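Local coordinates for protein phthiocerol synthesis polyketide synthase type I PpsC (Mycobacterium tuberculosis, PDB 7AHB) that probably loads extender acyl units onto an acyl carrier protein through its acyltransferase domain during phthiocerol synthesis, at residues Val52-Met63 against Ala319-Ile327; Ile106-Ile114 against Leu157-Ala168. One frame throughout, in Å; residues are numbered along the deposited sequence.

Interaction 1: Val52-Met63 against Ala319-Ile327. With SCN (thiocyanate ion), chain N.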
loop_
_atom_site.group_PDB
_atom_site.type_symbol
_atom_site.label_atom_id
_atom_site.label_comp_id
_atom_site.label_asym_id
_atom_site.label_seq_id
_atom_site.Cartn_x
_atom_site.Cartn_y
_atom_site.Cartn_z
ATOM N N VAL A 52 7.519 -1.585 -2.457
ATOM C CA VAL A 52 6.393 -0.651 -2.419
ATOM C C VAL A 52 5.170 -1.376 -1.861
ATOM O O VAL A 52 4.719 -2.378 -2.436
ATOM C CB VAL A 52 6.092 -0.083 -3.812
ATOM C CG1 VAL A 52 4.827 0.756 -3.782
ATOM C CG2 VAL A 52 7.300 0.722 -4.342
ATOM N N TYR A 53 4.601 -0.836 -0.779
ATOM C CA TYR A 53 3.464 -1.452 -0.095
ATOM C C TYR A 53 2.212 -0.650 -0.429
ATOM O O TYR A 53 2.098 0.528 -0.065
ATOM C CB TYR A 53 3.721 -1.529 1.407
ATOM C CG TYR A 53 4.856 -2.482 1.707
ATOM C CD1 TYR A 53 6.174 -2.051 1.686
ATOM C CD2 TYR A 53 4.613 -3.816 1.931
ATOM C CE1 TYR A 53 7.213 -2.915 1.939
ATOM C CE2 TYR A 53 5.649 -4.701 2.173
ATOM C CZ TYR A 53 6.946 -4.241 2.175
ATOM O OH TYR A 53 7.980 -5.113 2.407
ATOM N N SER A 54 1.292 -1.285 -1.156
ATOM C CA SER A 54 0.074 -0.639 -1.593
ATOM C C SER A 54 -0.915 -0.542 -0.442
ATOM O O SER A 54 -0.883 -1.327 0.511
ATOM C CB SER A 54 -0.553 -1.411 -2.747
ATOM O OG SER A 54 -1.788 -0.837 -3.099
ATOM N N GLY A 55 -1.808 0.420 -0.551
ATOM C CA GLY A 55 -2.838 0.631 0.436
ATOM C C GLY A 55 -4.167 -0.004 0.115
ATOM O O GLY A 55 -5.105 0.078 0.917
ATOM N N ARG A 56 -4.290 -0.643 -1.038
ATOM C CA ARG A 56 -5.558 -1.220 -1.459
ATOM C C ARG A 56 -5.563 -2.726 -1.228
ATOM O O ARG A 56 -4.591 -3.423 -1.542
ATOM C CB ARG A 56 -5.833 -0.937 -2.939
ATOM C CG ARG A 56 -6.232 0.501 -3.307
ATOM C CD ARG A 56 -7.493 0.999 -2.564
ATOM N NE ARG A 56 -7.104 1.756 -1.357
ATOM C CZ ARG A 56 -6.450 2.935 -1.365
ATOM N NH1 ARG A 56 -6.126 3.506 -2.529
ATOM N NH2 ARG A 56 -6.115 3.550 -0.210
ATOM N N GLY A 57 -6.675 -3.229 -0.695
ATOM C CA GLY A 57 -6.882 -4.667 -0.629
ATOM C C GLY A 57 -7.276 -5.185 -1.997
ATOM O O GLY A 57 -8.140 -4.607 -2.664
ATOM N N SER A 58 -6.630 -6.275 -2.427
ATOM C CA SER A 58 -6.827 -6.788 -3.778
ATOM C C SER A 58 -6.986 -8.298 -3.749
ATOM O O SER A 58 -6.472 -9.016 -4.615
ATOM C CB SER A 58 -5.670 -6.391 -4.693
ATOM O OG SER A 58 -5.201 -5.089 -4.372
ATOM N N GLN A 59 -7.701 -8.802 -2.747
ATOM C CA GLN A 59 -7.902 -10.237 -2.629
ATOM C C GLN A 59 -8.490 -10.812 -3.910
ATOM O O GLN A 59 -9.363 -10.210 -4.546
ATOM C CB GLN A 59 -8.824 -10.531 -1.452
ATOM C CG GLN A 59 -10.235 -9.956 -1.624
ATOM C CD GLN A 59 -11.065 -10.116 -0.357
ATOM O OE1 GLN A 59 -11.050 -11.197 0.290
ATOM N NE2 GLN A 59 -11.756 -9.040 0.037
ATOM N N TRP A 60 -7.986 -11.979 -4.299
ATOM C CA TRP A 60 -8.575 -12.746 -5.385
ATOM C C TRP A 60 -8.773 -14.178 -4.916
ATOM O O TRP A 60 -8.054 -14.656 -4.028
ATOM C CB TRP A 60 -7.720 -12.712 -6.669
ATOM C CG TRP A 60 -6.261 -12.940 -6.459
ATOM C CD1 TRP A 60 -5.314 -11.995 -6.241
ATOM C CD2 TRP A 60 -5.584 -14.195 -6.474
ATOM N NE1 TRP A 60 -4.084 -12.580 -6.105
ATOM C CE2 TRP A 60 -4.222 -13.934 -6.257
ATOM C CE3 TRP A 60 -5.998 -15.519 -6.664
ATOM C CZ2 TRP A 60 -3.270 -14.947 -6.201
ATOM C CZ3 TRP A 60 -5.057 -16.526 -6.612
ATOM C CH2 TRP A 60 -3.711 -16.239 -6.368
ATOM N N ALA A 61 -9.743 -14.853 -5.542
ATOM C CA ALA A 61 -10.178 -16.186 -5.140
ATOM C C ALA A 61 -9.022 -17.156 -5.091
ATOM O O ALA A 61 -8.426 -17.481 -6.125
ATOM C CB ALA A 61 -11.241 -16.685 -6.130
ATOM N N GLY A 62 -8.762 -17.672 -3.893
ATOM C CA GLY A 62 -7.677 -18.607 -3.697
ATOM C C GLY A 62 -6.328 -17.968 -3.475
ATOM O O GLY A 62 -5.311 -18.668 -3.503
ATOM N N MET A 63 -6.293 -16.668 -3.253
ATOM C CA MET A 63 -5.063 -15.943 -2.989
ATOM C C MET A 63 -4.249 -16.634 -1.912
ATOM O O MET A 63 -4.742 -16.877 -0.807
ATOM C CB MET A 63 -5.437 -14.526 -2.564
ATOM C CG MET A 63 -4.289 -13.634 -2.140
ATOM S SD MET A 63 -4.992 -12.251 -1.218
ATOM C CE MET A 63 -5.471 -13.078 0.295
ATOM N N ALA A 319 -1.053 -8.516 -3.632
ATOM C CA ALA A 319 -1.696 -9.673 -4.255
ATOM C C ALA A 319 -1.980 -9.458 -5.745
ATOM O O ALA A 319 -2.161 -10.437 -6.484
ATOM C CB ALA A 319 -3.008 -9.991 -3.535
ATOM N N HIS A 320 -2.016 -8.197 -6.204
ATOM C CA HIS A 320 -2.257 -7.920 -7.603
ATOM C C HIS A 320 -1.695 -6.542 -7.902
ATOM O O HIS A 320 -1.994 -5.599 -7.150
ATOM C CB HIS A 320 -3.748 -7.963 -7.960
ATOM C CG HIS A 320 -4.032 -7.644 -9.398
ATOM N ND1 HIS A 320 -3.813 -8.542 -10.422
ATOM C CD2 HIS A 320 -4.488 -6.511 -9.983
ATOM C CE1 HIS A 320 -4.126 -7.979 -11.577
ATOM N NE2 HIS A 320 -4.544 -6.749 -11.336
ATOM N N PRO A 321 -0.900 -6.390 -8.967
ATOM C CA PRO A 321 -0.183 -5.120 -9.160
ATOM C C PRO A 321 -1.109 -4.005 -9.620
ATOM O O PRO A 321 -1.660 -4.065 -10.725
ATOM C CB PRO A 321 0.861 -5.447 -10.235
ATOM C CG PRO A 321 0.691 -6.923 -10.568
ATOM C CD PRO A 321 -0.699 -7.321 -10.094
ATOM N N LEU A 322 -1.317 -2.994 -8.784
ATOM C CA LEU A 322 -2.111 -1.853 -9.201
ATOM C C LEU A 322 -1.303 -0.565 -9.305
ATOM O O LEU A 322 -1.823 0.420 -9.834
ATOM C CB LEU A 322 -3.277 -1.641 -8.233
ATOM C CG LEU A 322 -4.359 -2.738 -8.243
ATOM C CD1 LEU A 322 -5.301 -2.497 -7.037
ATOM C CD2 LEU A 322 -5.148 -2.802 -9.550
ATOM N N LEU A 323 -0.058 -0.550 -8.821
ATOM C CA LEU A 323 0.747 0.673 -8.830
ATOM C C LEU A 323 1.883 0.671 -9.845
ATOM O O LEU A 323 2.534 1.712 -10.037
ATOM C CB LEU A 323 1.335 0.917 -7.444
ATOM C CG LEU A 323 0.362 0.942 -6.272
ATOM C CD1 LEU A 323 1.106 1.075 -4.967
ATOM C CD2 LEU A 323 -0.636 2.051 -6.468
ATOM N N THR A 324 2.147 -0.457 -10.495
ATOM C CA THR A 324 3.341 -0.543 -11.325
ATOM C C THR A 324 3.265 0.396 -12.524
ATOM O O THR A 324 4.293 0.943 -12.944
ATOM C CB THR A 324 3.565 -1.995 -11.757
ATOM O OG1 THR A 324 2.375 -2.522 -12.337
ATOM C CG2 THR A 324 3.948 -2.861 -10.546
ATOM N N HIS A 325 2.066 0.630 -13.068
ATOM C CA HIS A 325 1.951 1.594 -14.160
ATOM C C HIS A 325 2.213 3.023 -13.681
ATOM O O HIS A 325 2.887 3.800 -14.368
ATOM C CB HIS A 325 0.569 1.512 -14.806
ATOM C CG HIS A 325 0.315 2.589 -15.819
ATOM N ND1 HIS A 325 1.005 2.668 -17.014
ATOM C CD2 HIS A 325 -0.541 3.640 -15.812
ATOM C CE1 HIS A 325 0.578 3.713 -17.704
ATOM N NE2 HIS A 325 -0.359 4.322 -16.996
ATOM N N SER A 326 1.672 3.392 -12.518
ATOM C CA SER A 326 1.935 4.719 -11.960
ATOM C C SER A 326 3.408 4.889 -11.619
ATOM O O SER A 326 3.983 5.968 -11.823
ATOM C CB SER A 326 1.083 4.952 -10.708
ATOM O OG SER A 326 -0.294 4.985 -11.045
ATOM N N ILE A 327 4.032 3.839 -11.078
ATOM C CA ILE A 327 5.468 3.889 -10.817
ATOM C C ILE A 327 6.222 4.185 -12.109
ATOM O O ILE A 327 7.050 5.102 -12.187
ATOM C CB ILE A 327 5.937 2.568 -10.171
ATOM C CG1 ILE A 327 5.368 2.452 -8.756
ATOM C CG2 ILE A 327 7.464 2.495 -10.149
ATOM C CD1 ILE A 327 5.518 1.087 -8.135
HETATM S S SCN N . -3.146 5.347 -6.530
HETATM C C SCN N . -2.324 4.818 -8.055
HETATM N N SCN N . -1.812 4.479 -9.010
#

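Interaction 2: Ile106-Ile114 against Leu157-Ala168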
loop_
_atom_site.group_PDB
_atom_site.type_symbol
_atom_site.label_atom_id
_atom_site.label_comp_id
_atom_site.label_asym_id
_atom_site.label_seq_id
_atom_site.Cartn_x
_atom_site.Cartn_y
_atom_site.Cartn_z
ATOM N N ILE A 106 -14.129 -3.718 6.366
ATOM C CA ILE A 106 -12.866 -2.980 6.294
ATOM C C ILE A 106 -11.838 -3.572 7.253
ATOM O O ILE A 106 -10.632 -3.543 6.982
ATOM C CB ILE A 106 -13.111 -1.481 6.578
ATOM C CG1 ILE A 106 -14.154 -0.945 5.603
ATOM C CG2 ILE A 106 -11.840 -0.698 6.482
ATOM C CD1 ILE A 106 -14.173 0.582 5.486
ATOM N N GLU A 107 -12.278 -4.079 8.401
ATOM C CA GLU A 107 -11.315 -4.612 9.363
ATOM C C GLU A 107 -10.639 -5.860 8.809
ATOM O O GLU A 107 -9.411 -5.976 8.833
ATOM C CB GLU A 107 -12.015 -4.919 10.687
ATOM C CG GLU A 107 -12.337 -3.669 11.510
ATOM C CD GLU A 107 -13.331 -3.935 12.616
ATOM O OE1 GLU A 107 -12.935 -3.918 13.787
ATOM O OE2 GLU A 107 -14.514 -4.163 12.310
ATOM N N GLN A 108 -11.432 -6.829 8.326
ATOM C CA GLN A 108 -10.830 -8.023 7.730
ATOM C C GLN A 108 -9.986 -7.677 6.503
ATOM O O GLN A 108 -8.896 -8.240 6.302
ATOM C CB GLN A 108 -11.910 -9.042 7.369
ATOM C CG GLN A 108 -12.442 -9.789 8.581
ATOM C CD GLN A 108 -13.203 -11.037 8.208
ATOM O OE1 GLN A 108 -13.505 -11.254 7.030
ATOM N NE2 GLN A 108 -13.485 -11.895 9.210
ATOM N N ILE A 109 -10.471 -6.751 5.672
ATOM C CA ILE A 109 -9.738 -6.360 4.464
ATOM C C ILE A 109 -8.376 -5.761 4.818
ATOM O O ILE A 109 -7.346 -6.139 4.248
ATOM C CB ILE A 109 -10.588 -5.387 3.619
ATOM C CG1 ILE A 109 -11.733 -6.151 2.946
ATOM C CG2 ILE A 109 -9.746 -4.690 2.591
ATOM C CD1 ILE A 109 -12.791 -5.250 2.294
ATOM N N GLN A 110 -8.349 -4.797 5.738
ATOM C CA GLN A 110 -7.084 -4.152 6.084
ATOM C C GLN A 110 -6.146 -5.108 6.829
ATOM O O GLN A 110 -4.929 -5.144 6.564
ATOM C CB GLN A 110 -7.354 -2.891 6.923
ATOM C CG GLN A 110 -7.979 -1.722 6.141
ATOM C CD GLN A 110 -7.687 -0.334 6.807
ATOM O OE1 GLN A 110 -6.806 -0.196 7.700
ATOM N NE2 GLN A 110 -8.417 0.700 6.353
ATOM N N LEU A 111 -6.684 -5.859 7.787
ATOM C CA LEU A 111 -5.854 -6.797 8.540
ATOM C C LEU A 111 -5.299 -7.892 7.630
ATOM O O LEU A 111 -4.109 -8.234 7.703
ATOM C CB LEU A 111 -6.666 -7.405 9.682
ATOM C CG LEU A 111 -6.876 -6.505 10.897
ATOM C CD1 LEU A 111 -7.953 -7.020 11.803
ATOM C CD2 LEU A 111 -5.509 -6.368 11.626
ATOM N N GLY A 112 -6.162 -8.482 6.789
ATOM C CA GLY A 112 -5.691 -9.466 5.826
ATOM C C GLY A 112 -4.602 -8.930 4.911
ATOM O O GLY A 112 -3.641 -9.635 4.589
ATOM N N LEU A 113 -4.755 -7.692 4.450
ATOM C CA LEU A 113 -3.777 -7.127 3.531
ATOM C C LEU A 113 -2.397 -7.025 4.176
ATOM O O LEU A 113 -1.385 -7.409 3.581
ATOM C CB LEU A 113 -4.250 -5.755 3.069
ATOM C CG LEU A 113 -3.259 -4.949 2.240
ATOM C CD1 LEU A 113 -2.875 -5.730 0.974
ATOM C CD2 LEU A 113 -3.807 -3.543 1.896
ATOM N N ILE A 114 -2.330 -6.536 5.406
ATOM C CA ILE A 114 -1.004 -6.381 5.999
ATOM C C ILE A 114 -0.381 -7.746 6.261
ATOM O O ILE A 114 0.839 -7.919 6.145
ATOM C CB ILE A 114 -1.053 -5.510 7.268
ATOM C CG1 ILE A 114 0.375 -5.316 7.827
ATOM C CG2 ILE A 114 -1.961 -6.104 8.308
ATOM C CD1 ILE A 114 0.532 -4.160 8.777
ATOM N N LEU A 157 -0.087 -4.881 13.207
ATOM C CA LEU A 157 -1.456 -5.365 13.325
ATOM C C LEU A 157 -2.280 -4.434 14.210
ATOM O O LEU A 157 -3.440 -4.123 13.903
ATOM C CB LEU A 157 -1.478 -6.785 13.884
ATOM C CG LEU A 157 -0.636 -7.848 13.221
ATOM C CD1 LEU A 157 -1.023 -9.243 13.734
ATOM C CD2 LEU A 157 -0.692 -7.781 11.750
ATOM N N ARG A 158 -1.692 -3.991 15.323
ATOM C CA ARG A 158 -2.397 -3.127 16.259
ATOM C C ARG A 158 -2.858 -1.849 15.579
ATOM O O ARG A 158 -4.031 -1.475 15.677
ATOM C CB ARG A 158 -1.493 -2.818 17.459
ATOM C CG ARG A 158 -2.036 -1.760 18.402
ATOM C CD ARG A 158 -3.325 -2.174 19.003
ATOM N NE ARG A 158 -3.855 -1.193 19.950
ATOM C CZ ARG A 158 -5.071 -1.260 20.495
ATOM N NH1 ARG A 158 -5.868 -2.266 20.197
ATOM N NH2 ARG A 158 -5.492 -0.320 21.336
ATOM N N VAL A 159 -1.947 -1.152 14.893
ATOM C CA VAL A 159 -2.335 0.068 14.188
ATOM C C VAL A 159 -3.451 -0.237 13.202
ATOM O O VAL A 159 -4.422 0.519 13.075
ATOM C CB VAL A 159 -1.127 0.697 13.464
ATOM C CG1 VAL A 159 -1.592 1.848 12.612
ATOM C CG2 VAL A 159 -0.067 1.137 14.470
ATOM N N THR A 160 -3.291 -1.324 12.441
ATOM C CA THR A 160 -4.287 -1.692 11.442
ATOM C C THR A 160 -5.627 -1.996 12.085
ATOM O O THR A 160 -6.663 -1.531 11.598
ATOM C CB THR A 160 -3.794 -2.885 10.634
ATOM O OG1 THR A 160 -2.522 -2.546 10.063
ATOM C CG2 THR A 160 -4.735 -3.225 9.533
ATOM N N ALA A 161 -5.612 -2.716 13.211
ATOM C CA ALA A 161 -6.845 -3.082 13.905
ATOM C C ALA A 161 -7.587 -1.858 14.417
ATOM O O ALA A 161 -8.809 -1.742 14.248
ATOM C CB ALA A 161 -6.533 -4.013 15.071
ATOM N N VAL A 162 -6.862 -0.937 15.059
ATOM C CA VAL A 162 -7.482 0.271 15.595
ATOM C C VAL A 162 -8.055 1.114 14.460
ATOM O O VAL A 162 -9.240 1.454 14.451
ATOM C CB VAL A 162 -6.462 1.077 16.421
ATOM C CG1 VAL A 162 -7.028 2.447 16.762
ATOM C CG2 VAL A 162 -6.061 0.326 17.694
ATOM N N ARG A 163 -7.211 1.476 13.490
ATOM C CA ARG A 163 -7.650 2.360 12.414
ATOM C C ARG A 163 -8.837 1.768 11.677
ATOM O O ARG A 163 -9.823 2.464 11.419
ATOM C CB ARG A 163 -6.511 2.629 11.430
ATOM C CG ARG A 163 -6.923 3.545 10.263
ATOM C CD ARG A 163 -5.850 3.514 9.161
ATOM N NE ARG A 163 -5.624 2.140 8.706
ATOM C CZ ARG A 163 -4.432 1.631 8.417
ATOM N NH1 ARG A 163 -3.317 2.382 8.482
ATOM N NH2 ARG A 163 -4.364 0.380 8.017
ATOM N N SER A 164 -8.756 0.477 11.323
ATOM C CA SER A 164 -9.829 -0.140 10.542
ATOM C C SER A 164 -11.125 -0.231 11.334
ATOM O O SER A 164 -12.212 -0.099 10.759
ATOM C CB SER A 164 -9.407 -1.522 10.037
ATOM O OG SER A 164 -9.239 -2.443 11.075
ATOM N N ARG A 165 -11.047 -0.449 12.645
ATOM C CA ARG A 165 -12.266 -0.454 13.448
ATOM C C ARG A 165 -12.895 0.933 13.508
ATOM O O ARG A 165 -14.129 1.061 13.526
ATOM C CB ARG A 165 -11.978 -0.948 14.860
ATOM C CG ARG A 165 -13.236 -1.078 15.699
ATOM C CD ARG A 165 -13.071 -0.432 17.074
ATOM N NE ARG A 165 -11.937 -0.989 17.805
ATOM C CZ ARG A 165 -10.861 -0.299 18.181
ATOM N NH1 ARG A 165 -10.754 0.993 17.897
ATOM N NH2 ARG A 165 -9.876 -0.924 18.833
ATOM N N LEU A 166 -12.061 1.973 13.587
ATOM C CA LEU A 166 -12.560 3.340 13.574
ATOM C C LEU A 166 -13.206 3.709 12.240
ATOM O O LEU A 166 -14.150 4.492 12.219
ATOM C CB LEU A 166 -11.421 4.315 13.894
ATOM C CG LEU A 166 -10.820 4.159 15.300
ATOM C CD1 LEU A 166 -9.698 5.134 15.542
ATOM C CD2 LEU A 166 -11.918 4.369 16.348
ATOM N N MET A 167 -12.697 3.197 11.132
ATOM C CA MET A 167 -13.247 3.499 9.828
ATOM C C MET A 167 -14.446 2.647 9.470
ATOM O O MET A 167 -15.260 3.090 8.657
ATOM C CB MET A 167 -12.146 3.331 8.774
ATOM C CG MET A 167 -11.007 4.348 8.909
ATOM S SD MET A 167 -9.586 4.019 7.835
ATOM C CE MET A 167 -10.355 4.265 6.242
ATOM N N ALA A 168 -14.589 1.475 10.066
ATOM C CA ALA A 168 -15.670 0.575 9.676
ATOM C C ALA A 168 -17.052 1.202 9.746
ATOM O O ALA A 168 -17.848 0.974 8.816
ATOM C CB ALA A 168 -15.614 -0.677 10.550
HETATM O O HOH W 1 -10.257 -4.135 14.216
#

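Interaction 1: Val52-Met63 against Ala319-Ile327
Ser58 and Ala319 bring their CA atoms to 5.9 Å, and Ser54 and Leu323 theirs to 7.4 Å, so the loop leaving strand 49-53 runs in the opposite sense to the loop entering helix 324-334. The single hydrogen bond between the two segments joins Trp60 NE1 to Ala319 O (2.9 Å). It is bent, 142° at the hydrogen, and NE1 stands above the carbonyl plane by 40° instead of on a lone pair. Trp60 holds its indole there with CG between its own backbone N and carbonyl carbon (chi1 46°), while the type II turn from Trp60 to Met63 folds the chain back until Met63 CA lies over the rim of one ring face. From that same face side Met63 reaches Ala319, SD lying 3.8 Å from Ala319 CB. His20 stacks on Trp60 as well.

Farther along, Leu322 turns its CD1 to Ser58 OG, 3.7 Å away. Leu323 CD1 fits against Ser54 CB at 3.7 Å and Val52 CG1 at 3.9 Å, and Ile327 extends the apolar patch; Phe300 of helix 300-308 touches Val52, Leu323 and Ile327. Ser54 OG meanwhile accepts from Arg56 N, closing an ST turn. The carboxylate of Glu316 accepts from the backbone N-H groups of both Leu322 and Leu323, just ahead of the helix.

A thiocyanate, probably from the crystallisation liquor, takes a hydrogen bond from Ser326 OG to its N at 2.6 Å and lies against Leu323 CD2. With one polar link across it, this contact depends chiefly on apolar fit to join the loop, whose Arg56 touches Ser138 of the GxSxG pattern, to the C-terminal part of the domain.

Interaction 2: Ile106-Ile114 against Leu157-Ala168
Gln110 of helix 106-126 is a knob set into a hole formed by Thr160, Arg163, Ser164 and Met167 of helix 153-167; the two helix segments run nearly antiparallel at 156°, their axes 8.5 Å apart at closest approach. Followed outward, Gln110 CB rests 3.7 Å from Thr160 CG2. Its CG stays beside the backbone N (chi1 -71°) and passes over Ser164 CB, and from there the extended chain carries the amide across the Arg163 side chain at about a right angle. OE1 is the atom gripped: Arg163 NE reaches it at 2.8 Å in the carbonyl plane, on a lone pair. A second approach, Arg163 NH2 to the same Gln110 OE1, measures 2.5 Å, short enough to be read with caution, and comes from above that plane. OE1 itself lies at the edge of the guanidinium, although the amide and guanidinium planes differ by 51°. At the other branch, Gln110 NE2 stops 3.8 Å from Met167 SD.

On either side of this knob the packing changes character. Glu107 lays CG 3.4 Å from Ser164 OG, a hydroxyl that bonds back to Thr160 O. A water bridges Glu107 OE1 and Ala161 O. Arg165, whose guanidinium pairs with Glu254, offers Glu107 only its aliphatic part. Toward Leu157, Ile114 CD1 lies 3.7 Å from Thr160 OG1, a hydroxyl also bonded to Gly156 O, and Leu111 CD2 rests on the helix surface made by Leu157 O, Thr160 CG2 and the CB of Ala161.

In acyltransferases of this family an arginine at the corresponding place meets the carboxylate of the extender unit. Arg163, close to the GxSxG residues, would be consistent with that role, and Gln110 would then be the second-shell group that fixes how its guanidinium is turned.

In the fold
Interactions 1 and 2 have centres about 17 Å apart, and along the chain the second is nested within the loop closed by the first. Helix 106-126 links them: Leu113, on its flank, places CD2 3.5 Å from Arg56 O in the loop of interaction 1, while farther along the same helix Thr121 is bonded to Tyr53. Strand 49-53 runs in the parallel sheet between strands 133-136 and 313-316. The first of these leads to the GxSxG pattern, a probable nucleophile elbow, and the second to segment 319-327. Arg56 touches that elbow and Arg163 lies near it, so the two contacts probably frame the active-site region together.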